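Local coordinates for protein pseudoperoxidase (PDB 5VIA) that binds heme b, with two axial ligands from the protein on its iron, and is a pseudoperoxidase related to the heme peroxidases, at residues 190-201 against 236-247. Numbering follows the deposited sequence.
With HEM (protoporphyrin IX containing Fe), chain B.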
ATOM      1  N   PHE A 190     -13.922   5.783   9.310  1.00 34.74           N
ATOM      2  CA  PHE A 190     -13.288   7.064   9.616  1.00 34.94           C
ATOM      3  C   PHE A 190     -13.636   8.126   8.573  1.00 36.49           C
ATOM      4  O   PHE A 190     -14.040   9.241   8.928  1.00 35.76           O
ATOM      5  CB  PHE A 190     -11.771   6.899   9.724  1.00 33.62           C
ATOM      6  CG  PHE A 190     -11.061   8.137  10.193  1.00 35.52           C
ATOM      7  CD1 PHE A 190     -10.862   8.367  11.551  1.00 35.88           C
ATOM      8  CD2 PHE A 190     -10.605   9.079   9.279  1.00 35.22           C
ATOM      9  CE1 PHE A 190     -10.214   9.503  11.981  1.00 37.23           C
ATOM     10  CE2 PHE A 190      -9.963  10.220   9.705  1.00 37.27           C
ATOM     11  CZ  PHE A 190      -9.762  10.429  11.051  1.00 37.91           C
ATOM     12  N   LEU A 191     -13.477   7.776   7.293  1.00 32.20           N
ATOM     13  CA  LEU A 191     -13.800   8.694   6.197  1.00 33.48           C
ATOM     14  C   LEU A 191     -15.239   9.193   6.281  1.00 34.27           C
ATOM     15  O   LEU A 191     -15.488  10.401   6.221  1.00 35.19           O
ATOM     16  CB  LEU A 191     -13.560   8.041   4.828  1.00 31.78           C
ATOM     17  CG  LEU A 191     -12.112   7.783   4.399  1.00 31.92           C
ATOM     18  CD1 LEU A 191     -12.053   7.439   2.921  1.00 32.45           C
ATOM     19  CD2 LEU A 191     -11.211   8.955   4.690  1.00 32.74           C
ATOM     20  N   LEU A 192     -16.179   8.259   6.427  1.00 33.43           N
ATOM     21  CA  LEU A 192     -17.602   8.591   6.500  1.00 33.57           C
ATOM     22  C   LEU A 192     -17.902   9.486   7.699  1.00 37.18           C
ATOM     23  O   LEU A 192     -18.724  10.403   7.606  1.00 37.35           O
ATOM     24  CB  LEU A 192     -18.456   7.316   6.566  1.00 33.05           C
ATOM     25  CG  LEU A 192     -18.445   6.397   5.330  1.00 33.90           C
ATOM     26  CD1 LEU A 192     -19.183   5.084   5.596  1.00 33.18           C
ATOM     27  CD2 LEU A 192     -19.041   7.094   4.111  1.00 33.74           C
ATOM     28  N   GLU A 193     -17.241   9.232   8.824  1.00 41.07           N
ATOM     29  CA  GLU A 193     -17.522  10.008  10.032  1.00 42.40           C
ATOM     30  C   GLU A 193     -17.033  11.447   9.908  1.00 42.60           C
ATOM     31  O   GLU A 193     -17.704  12.375  10.351  1.00 45.35           O
ATOM     32  CB  GLU A 193     -16.920   9.341  11.274  1.00 41.94           C
ATOM     33  CG  GLU A 193     -17.065  10.179  12.549  1.00 45.47           C
ATOM     34  CD  GLU A 193     -16.803   9.382  13.812  1.00 51.17           C
ATOM     35  OE1 GLU A 193     -17.047   8.158  13.793  1.00 53.91           O
ATOM     36  OE2 GLU A 193     -16.363   9.975  14.828  1.00 53.47           O
ATOM     37  N   HIS A 194     -15.877  11.634   9.283  1.00 40.26           N
ATOM     38  CA  HIS A 194     -15.237  12.945   9.269  1.00 41.62           C
ATOM     39  C   HIS A 194     -15.271  13.645   7.919  1.00 42.18           C
ATOM     40  O   HIS A 194     -14.689  14.723   7.769  1.00 42.48           O
ATOM     41  CB  HIS A 194     -13.791  12.816   9.759  1.00 39.92           C
ATOM     42  CG  HIS A 194     -13.686  12.269  11.149  1.00 41.23           C
ATOM     43  ND1 HIS A 194     -13.263  10.986  11.414  1.00 39.75           N
ATOM     44  CD2 HIS A 194     -13.988  12.826  12.347  1.00 41.74           C
ATOM     45  CE1 HIS A 194     -13.289  10.780  12.721  1.00 40.60           C
ATOM     46  NE2 HIS A 194     -13.723  11.878  13.308  1.00 42.31           N
ATOM     47  N   GLU A 195     -15.966  13.041   6.955  1.00 44.36           N
ATOM     48  CA  GLU A 195     -16.023  13.544   5.582  1.00 43.74           C
ATOM     49  C   GLU A 195     -16.206  15.056   5.475  1.00 43.87           C
ATOM     50  O   GLU A 195     -15.465  15.719   4.751  1.00 45.74           O
ATOM     51  CB  GLU A 195     -17.148  12.852   4.806  1.00 42.92           C
ATOM     52  CG  GLU A 195     -17.146  13.193   3.322  1.00 44.47           C
ATOM     53  CD  GLU A 195     -18.363  12.663   2.592  1.00 43.85           C
ATOM     54  OE1 GLU A 195     -19.219  12.019   3.242  1.00 43.75           O
ATOM     55  OE2 GLU A 195     -18.464  12.907   1.370  1.00 41.97           O
ATOM     56  N   ARG A 196     -17.174  15.599   6.204  1.00 60.86           N
ATOM     57  CA  ARG A 196     -17.491  17.017   6.086  1.00 63.75           C
ATOM     58  C   ARG A 196     -16.615  17.942   6.932  1.00 65.01           C
ATOM     59  O   ARG A 196     -16.769  19.161   6.864  1.00 67.65           O
ATOM     60  CB  ARG A 196     -18.966  17.260   6.406  1.00 65.75           C
ATOM     61  CG  ARG A 196     -19.914  16.756   5.335  1.00 69.73           C
ATOM     62  CD  ARG A 196     -21.360  16.768   5.822  1.00 74.26           C
ATOM     63  NE  ARG A 196     -21.622  15.692   6.777  1.00 76.10           N
ATOM     64  CZ  ARG A 196     -22.806  15.458   7.334  1.00 78.92           C
ATOM     65  NH1 ARG A 196     -23.846  16.226   7.035  1.00 81.64           N
ATOM     66  NH2 ARG A 196     -22.952  14.455   8.191  1.00 79.27           N
ATOM     67  N   ALA A 197     -15.696  17.379   7.716  1.00 47.79           N
ATOM     68  CA  ALA A 197     -14.847  18.202   8.587  1.00 48.87           C
ATOM     69  C   ALA A 197     -13.415  18.359   8.075  1.00 47.89           C
ATOM     70  O   ALA A 197     -12.632  19.129   8.634  1.00 49.50           O
ATOM     71  CB  ALA A 197     -14.847  17.666  10.018  1.00 47.00           C
ATOM     72  N   PHE A 198     -13.070  17.633   7.021  1.00 44.14           N
ATOM     73  CA  PHE A 198     -11.742  17.755   6.428  1.00 44.06           C
ATOM     74  C   PHE A 198     -11.514  19.147   5.825  1.00 47.44           C
ATOM     75  O   PHE A 198     -12.367  19.676   5.104  1.00 49.99           O
ATOM     76  CB  PHE A 198     -11.531  16.669   5.376  1.00 41.48           C
ATOM     77  CG  PHE A 198     -11.129  15.335   5.950  1.00 41.19           C
ATOM     78  CD1 PHE A 198      -9.796  15.057   6.217  1.00 39.74           C
ATOM     79  CD2 PHE A 198     -12.075  14.362   6.213  1.00 41.03           C
ATOM     80  CE1 PHE A 198      -9.418  13.829   6.730  1.00 40.14           C
ATOM     81  CE2 PHE A 198     -11.700  13.128   6.725  1.00 40.45           C
ATOM     82  CZ  PHE A 198     -10.374  12.864   6.986  1.00 38.45           C
ATOM     83  N   ALA A 199     -10.367  19.745   6.139  1.00 44.57           N
ATOM     84  CA  ALA A 199     -10.036  21.078   5.643  1.00 42.71           C
ATOM     85  C   ALA A 199      -8.698  21.013   4.914  1.00 42.54           C
ATOM     86  O   ALA A 199      -7.882  20.132   5.198  1.00 42.63           O
ATOM     87  CB  ALA A 199      -9.987  22.078   6.789  1.00 43.45           C
ATOM     88  N   PRO A 200      -8.482  21.919   3.947  1.00 47.30           N
ATOM     89  CA  PRO A 200      -7.213  21.969   3.210  1.00 47.09           C
ATOM     90  C   PRO A 200      -6.027  22.084   4.159  1.00 47.20           C
ATOM     91  O   PRO A 200      -6.111  22.821   5.132  1.00 47.34           O
ATOM     92  CB  PRO A 200      -7.339  23.254   2.388  1.00 48.90           C
ATOM     93  CG  PRO A 200      -8.795  23.400   2.158  1.00 50.83           C
ATOM     94  CD  PRO A 200      -9.482  22.846   3.389  1.00 49.51           C
ATOM     95  N   LEU A 201      -4.949  21.357   3.880  1.00 47.18           N
ATOM     96  CA  LEU A 201      -3.746  21.417   4.705  1.00 47.29           C
ATOM     97  C   LEU A 201      -2.593  21.973   3.888  1.00 48.02           C
ATOM     98  O   LEU A 201      -2.299  21.479   2.796  1.00 46.92           O
ATOM     99  CB  LEU A 201      -3.376  20.025   5.232  1.00 44.26           C
ATOM    100  CG  LEU A 201      -2.048  19.901   5.988  1.00 45.67           C
ATOM    101  CD1 LEU A 201      -2.132  20.579   7.339  1.00 44.64           C
ATOM    102  CD2 LEU A 201      -1.633  18.443   6.146  1.00 45.43           C
ATOM    103  N   GLN A 236      -3.529  14.427  14.445  1.00 38.12           N
ATOM    104  CA  GLN A 236      -3.705  14.997  13.121  1.00 38.67           C
ATOM    105  C   GLN A 236      -3.930  13.852  12.151  1.00 37.65           C
ATOM    106  O   GLN A 236      -3.108  12.936  12.058  1.00 37.91           O
ATOM    107  CB  GLN A 236      -2.475  15.830  12.723  1.00 38.34           C
ATOM    108  CG  GLN A 236      -2.497  16.378  11.289  1.00 39.95           C
ATOM    109  CD  GLN A 236      -1.260  17.192  10.961  1.00 42.42           C
ATOM    110  OE1 GLN A 236      -0.175  16.936  11.487  1.00 42.76           O
ATOM    111  NE2 GLN A 236      -1.423  18.207  10.116  1.00 43.75           N
ATOM    112  N   CYS A 237      -5.064  13.890  11.457  1.00 34.25           N
ATOM    113  CA  CYS A 237      -5.419  12.852  10.502  1.00 34.07           C
ATOM    114  C   CYS A 237      -5.514  13.468   9.117  1.00 34.36           C
ATOM    115  O   CYS A 237      -6.183  14.492   8.926  1.00 34.96           O
ATOM    116  CB  CYS A 237      -6.742  12.200  10.898  1.00 33.55           C
ATOM    117  SG  CYS A 237      -6.723  11.552  12.573  1.00 33.97           S
ATOM    118  N   VAL A 238      -4.839  12.844   8.157  1.00 31.24           N
ATOM    119  CA  VAL A 238      -4.571  13.469   6.866  1.00 32.51           C
ATOM    120  C   VAL A 238      -4.962  12.518   5.739  1.00 30.65           C
ATOM    121  O   VAL A 238      -4.632  11.332   5.789  1.00 30.11           O
ATOM    122  CB  VAL A 238      -3.076  13.850   6.744  1.00 30.35           C
ATOM    123  CG1 VAL A 238      -2.797  14.510   5.418  1.00 30.49           C
ATOM    124  CG2 VAL A 238      -2.659  14.791   7.892  1.00 30.69           C
ATOM    125  N   VAL A 239      -5.687  13.026   4.742  1.00 32.02           N
ATOM    126  CA  VAL A 239      -6.144  12.214   3.608  1.00 31.62           C
ATOM    127  C   VAL A 239      -6.086  13.062   2.337  1.00 33.02           C
ATOM    128  O   VAL A 239      -6.363  14.261   2.379  1.00 32.31           O
ATOM    129  CB  VAL A 239      -7.599  11.709   3.813  1.00 31.47           C
ATOM    130  CG1 VAL A 239      -8.053  10.847   2.641  1.00 32.92           C
ATOM    131  CG2 VAL A 239      -7.726  10.913   5.106  1.00 30.80           C
ATOM    132  N   ASN A 240      -5.697  12.453   1.219  1.00 30.56           N
ATOM    133  CA  ASN A 240      -5.725  13.126  -0.083  1.00 31.75           C
ATOM    134  C   ASN A 240      -7.120  13.639  -0.422  1.00 33.39           C
ATOM    135  O   ASN A 240      -8.110  12.945  -0.171  1.00 32.93           O
ATOM    136  CB  ASN A 240      -5.294  12.142  -1.186  1.00 29.22           C
ATOM    137  CG  ASN A 240      -3.796  12.085  -1.369  1.00 30.17           C
ATOM    138  OD1 ASN A 240      -3.080  11.550  -0.521  1.00 31.51           O
ATOM    139  ND2 ASN A 240      -3.309  12.619  -2.489  1.00 29.51           N
ATOM    140  N   ALA A 241      -7.204  14.838  -1.002  1.00 32.88           N
ATOM    141  CA  ALA A 241      -8.477  15.361  -1.500  1.00 33.28           C
ATOM    142  C   ALA A 241      -9.149  14.351  -2.427  1.00 32.45           C
ATOM    143  O   ALA A 241     -10.363  14.147  -2.361  1.00 33.87           O
ATOM    144  CB  ALA A 241      -8.276  16.695  -2.228  1.00 33.73           C
ATOM    145  N   ALA A 242      -8.350  13.717  -3.280  1.00 32.44           N
ATOM    146  CA  ALA A 242      -8.858  12.718  -4.233  1.00 33.48           C
ATOM    147  C   ALA A 242      -9.541  11.517  -3.565  1.00 33.81           C
ATOM    148  O   ALA A 242     -10.543  10.999  -4.074  1.00 33.29           O
ATOM    149  CB  ALA A 242      -7.735  12.246  -5.135  1.00 31.39           C
ATOM    150  N   GLU A 243      -8.996  11.063  -2.442  1.00 35.58           N
ATOM    151  CA  GLU A 243      -9.591   9.958  -1.692  1.00 33.76           C
ATOM    152  C   GLU A 243     -10.954  10.356  -1.123  1.00 35.89           C
ATOM    153  O   GLU A 243     -11.869   9.529  -1.031  1.00 35.65           O
ATOM    154  CB  GLU A 243      -8.644   9.528  -0.566  1.00 33.34           C
ATOM    155  CG  GLU A 243      -8.077   8.134  -0.692  1.00 33.23           C
ATOM    156  CD  GLU A 243      -6.973   7.850   0.313  1.00 32.85           C
ATOM    157  OE1 GLU A 243      -7.180   7.022   1.236  1.00 30.28           O
ATOM    158  OE2 GLU A 243      -5.881   8.443   0.161  1.00 32.82           O
ATOM    159  N   LEU A 244     -11.083  11.626  -0.739  1.00 37.87           N
ATOM    160  CA  LEU A 244     -12.337  12.157  -0.214  1.00 36.44           C
ATOM    161  C   LEU A 244     -13.355  12.445  -1.319  1.00 38.84           C
ATOM    162  O   LEU A 244     -14.562  12.253  -1.129  1.00 39.80           O
ATOM    163  CB  LEU A 244     -12.071  13.436   0.597  1.00 38.55           C
ATOM    164  CG  LEU A 244     -11.215  13.249   1.851  1.00 40.38           C
ATOM    165  CD1 LEU A 244     -10.753  14.586   2.425  1.00 40.76           C
ATOM    166  CD2 LEU A 244     -12.008  12.477   2.889  1.00 39.55           C
ATOM    167  N   GLU A 245     -12.880  12.915  -2.469  1.00 46.94           N
ATOM    168  CA  GLU A 245     -13.794  13.302  -3.538  1.00 49.94           C
ATOM    169  C   GLU A 245     -14.509  12.081  -4.103  1.00 50.08           C
ATOM    170  O   GLU A 245     -15.622  12.186  -4.618  1.00 53.68           O
ATOM    171  CB  GLU A 245     -13.063  14.082  -4.636  1.00 51.51           C
ATOM    172  CG  GLU A 245     -12.692  15.513  -4.231  1.00 55.06           C
ATOM    173  CD  GLU A 245     -13.895  16.362  -3.834  1.00 58.16           C
ATOM    174  OE1 GLU A 245     -14.813  16.543  -4.662  1.00 58.36           O
ATOM    175  OE2 GLU A 245     -13.921  16.862  -2.687  1.00 60.92           O
ATOM    176  N   LEU A 246     -13.877  10.920  -3.975  1.00 42.59           N
ATOM    177  CA  LEU A 246     -14.480   9.665  -4.410  1.00 40.65           C
ATOM    178  C   LEU A 246     -15.715   9.296  -3.579  1.00 41.40           C
ATOM    179  O   LEU A 246     -16.595   8.579  -4.059  1.00 40.81           O
ATOM    180  CB  LEU A 246     -13.435   8.552  -4.397  1.00 39.05           C
ATOM    181  CG  LEU A 246     -12.392   8.737  -5.502  1.00 40.55           C
ATOM    182  CD1 LEU A 246     -11.348   7.648  -5.482  1.00 39.37           C
ATOM    183  CD2 LEU A 246     -13.069   8.784  -6.861  1.00 42.26           C
ATOM    184  N   LEU A 247     -15.795   9.813  -2.352  1.00 37.17           N
ATOM    185  CA  LEU A 247     -16.993   9.652  -1.519  1.00 36.92           C
ATOM    186  C   LEU A 247     -18.223  10.307  -2.144  1.00 38.64           C
ATOM    187  O   LEU A 247     -19.351  10.066  -1.703  1.00 40.68           O
ATOM    188  CB  LEU A 247     -16.760  10.200  -0.105  1.00 37.78           C
ATOM    189  CG  LEU A 247     -15.709   9.436   0.701  1.00 39.60           C
ATOM    190  CD1 LEU A 247     -15.507  10.039   2.074  1.00 40.80           C
ATOM    191  CD2 LEU A 247     -16.099   7.981   0.817  1.00 40.36           C
TER
HETATM  192  CHA HEM B 500       0.879   5.835   2.984  1.00 25.64           C
HETATM  193  CHB HEM B 500      -1.650   8.313  -0.365  1.00 20.37           C
HETATM  194  CHC HEM B 500      -2.610   4.080  -2.539  1.00 21.94           C
HETATM  195  CHD HEM B 500      -0.720   1.594   1.206  1.00 23.87           C
HETATM  196  C1A HEM B 500       0.345   6.843   2.220  1.00 23.55           C
HETATM  197  C2A HEM B 500       0.624   8.248   2.412  1.00 21.81           C
HETATM  198  C3A HEM B 500      -0.056   8.936   1.500  1.00 19.68           C
HETATM  199  C4A HEM B 500      -0.812   7.988   0.684  1.00 19.96           C
HETATM  200  CMA HEM B 500      -0.059  10.467   1.330  1.00 26.69           C
HETATM  201  CAA HEM B 500       1.593   8.828   3.466  1.00 22.76           C
HETATM  202  CBA HEM B 500       2.988   8.538   2.879  1.00 17.79           C
HETATM  203  CGA HEM B 500       4.116   9.019   3.764  1.00 26.20           C
HETATM  204  O1A HEM B 500       4.205  10.248   4.005  1.00 27.38           O
HETATM  205  O2A HEM B 500       4.949   8.176   4.198  1.00 25.36           O
HETATM  206  C1B HEM B 500      -2.125   7.398  -1.282  1.00 24.43           C
HETATM  207  C2B HEM B 500      -2.919   7.672  -2.458  1.00 20.83           C
HETATM  208  C3B HEM B 500      -3.177   6.515  -3.086  1.00 26.03           C
HETATM  209  C4B HEM B 500      -2.583   5.441  -2.291  1.00 26.16           C
HETATM  210  CMB HEM B 500      -3.347   9.074  -2.915  1.00 19.27           C
HETATM  211  CAB HEM B 500      -4.002   6.416  -4.393  1.00 27.17           C
HETATM  212  CBB HEM B 500      -3.823   5.428  -5.277  1.00 22.93           C
HETATM  213  C1C HEM B 500      -2.200   3.037  -1.727  1.00 20.65           C
HETATM  214  C2C HEM B 500      -2.366   1.601  -1.990  1.00 20.54           C
HETATM  215  C3C HEM B 500      -1.831   0.921  -0.940  1.00 19.91           C
HETATM  216  C4C HEM B 500      -1.322   1.904   0.006  1.00 21.01           C
HETATM  217  CMC HEM B 500      -3.030   1.030  -3.275  1.00 19.51           C
HETATM  218  CAC HEM B 500      -1.676  -0.587  -0.641  1.00 21.12           C
HETATM  219  CBC HEM B 500      -1.963  -1.548  -1.530  1.00 45.69           C
HETATM  220  C1D HEM B 500      -0.125   2.498   2.052  1.00 20.90           C
HETATM  221  C2D HEM B 500       0.526   2.167   3.303  1.00 20.79           C
HETATM  222  C3D HEM B 500       1.024   3.493   3.863  1.00 21.50           C
HETATM  223  C4D HEM B 500       0.623   4.489   2.890  1.00 21.37           C
HETATM  224  CMD HEM B 500       0.685   0.768   3.939  1.00 22.63           C
HETATM  225  CAD HEM B 500       1.817   3.711   5.178  1.00 19.04           C
HETATM  226  CBD HEM B 500       3.290   3.538   4.785  1.00 21.88           C
HETATM  227  CGD HEM B 500       4.212   3.762   5.960  1.00 27.99           C
HETATM  228  O1D HEM B 500       5.457   3.852   5.743  1.00 26.21           O
HETATM  229  O2D HEM B 500       3.696   3.853   7.103  1.00 21.51           O
HETATM  230  NA  HEM B 500      -0.545   6.715   1.158  1.00 21.47           N
HETATM  231  NB  HEM B 500      -1.948   6.034  -1.203  1.00 21.70           N
HETATM  232  NC  HEM B 500      -1.558   3.179  -0.492  1.00 22.92           N
HETATM  233  ND  HEM B 500      -0.062   3.874   1.848  1.00 21.48           N
HETATM  234 FE   HEM B 500      -0.980   4.985   0.301  1.00 28.24          FE
HETATM  235  O   HOH W   1     -15.993  14.415   0.149  1.00 47.39           O
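Leu-244 presses the methyl CD1 against one face of the Phe-198 ring, 4.1 Å from the ring centroid and 28° off its normal, a CH-pi contact. Its other branch, CD2, sits over the same ring nearer the rim and also meets Leu-191 CD2 at 4.0 Å; a forked side chain suits this double task. Val-239 CG2 reaches Phe-198 CE1 obliquely at 3.7 Å and touches Leu-191 as well. Leu-191, Leu-244 and Val-239 thus gather round the Phe-198 ring as the tightly packed part, which buried Leu-247 extends, its CD1 lying 3.9 Å from Leu-191 CB. Phe-190, with CG anti to its backbone N (chi1 -173°), swings its CZ to 3.5 Å from Cys-237 CB, while Cys-237 SG makes an oblique sulfur-aromatic contact with that ring; a small, polarisable thiol fits here.

Helix 186-194 and the turn after it pack against strand 235-240 and helix 241-245 in the heme-peroxidase fold. Beyond the packed layer, Asn-240 lies against the heme methyl CMB. Glu-243 OE1 is shared by Tyr-187 OH and ND1 of His-159, an axial ligand of the heme iron, a carboxylate-histidine pair resembling the proximal Asp-His pair of heme peroxidases.

The more open side begins at the partly exposed carboxylate of Glu-195. Glu-195 and Leu-247 run alongside each other, pointing opposite ways, with Glu-195 CG 3.8 Å from Leu-247 CD1. Glutamate suits this place: its aliphatic stem lies on the leucine while its charge reaches Arg-253 in a salt bridge and a water that donates to OE2 and to Leu-244 O. Across the middle strand 219-224, packing is thinner: Leu-201 CD1 meets Gln-236 NE2 at 3.7 Å, the long glutamine chain carrying its amide to the leucine at a partly exposed position, and Leu-201 CD2 lies 4.2 Å from Val-238 CG1.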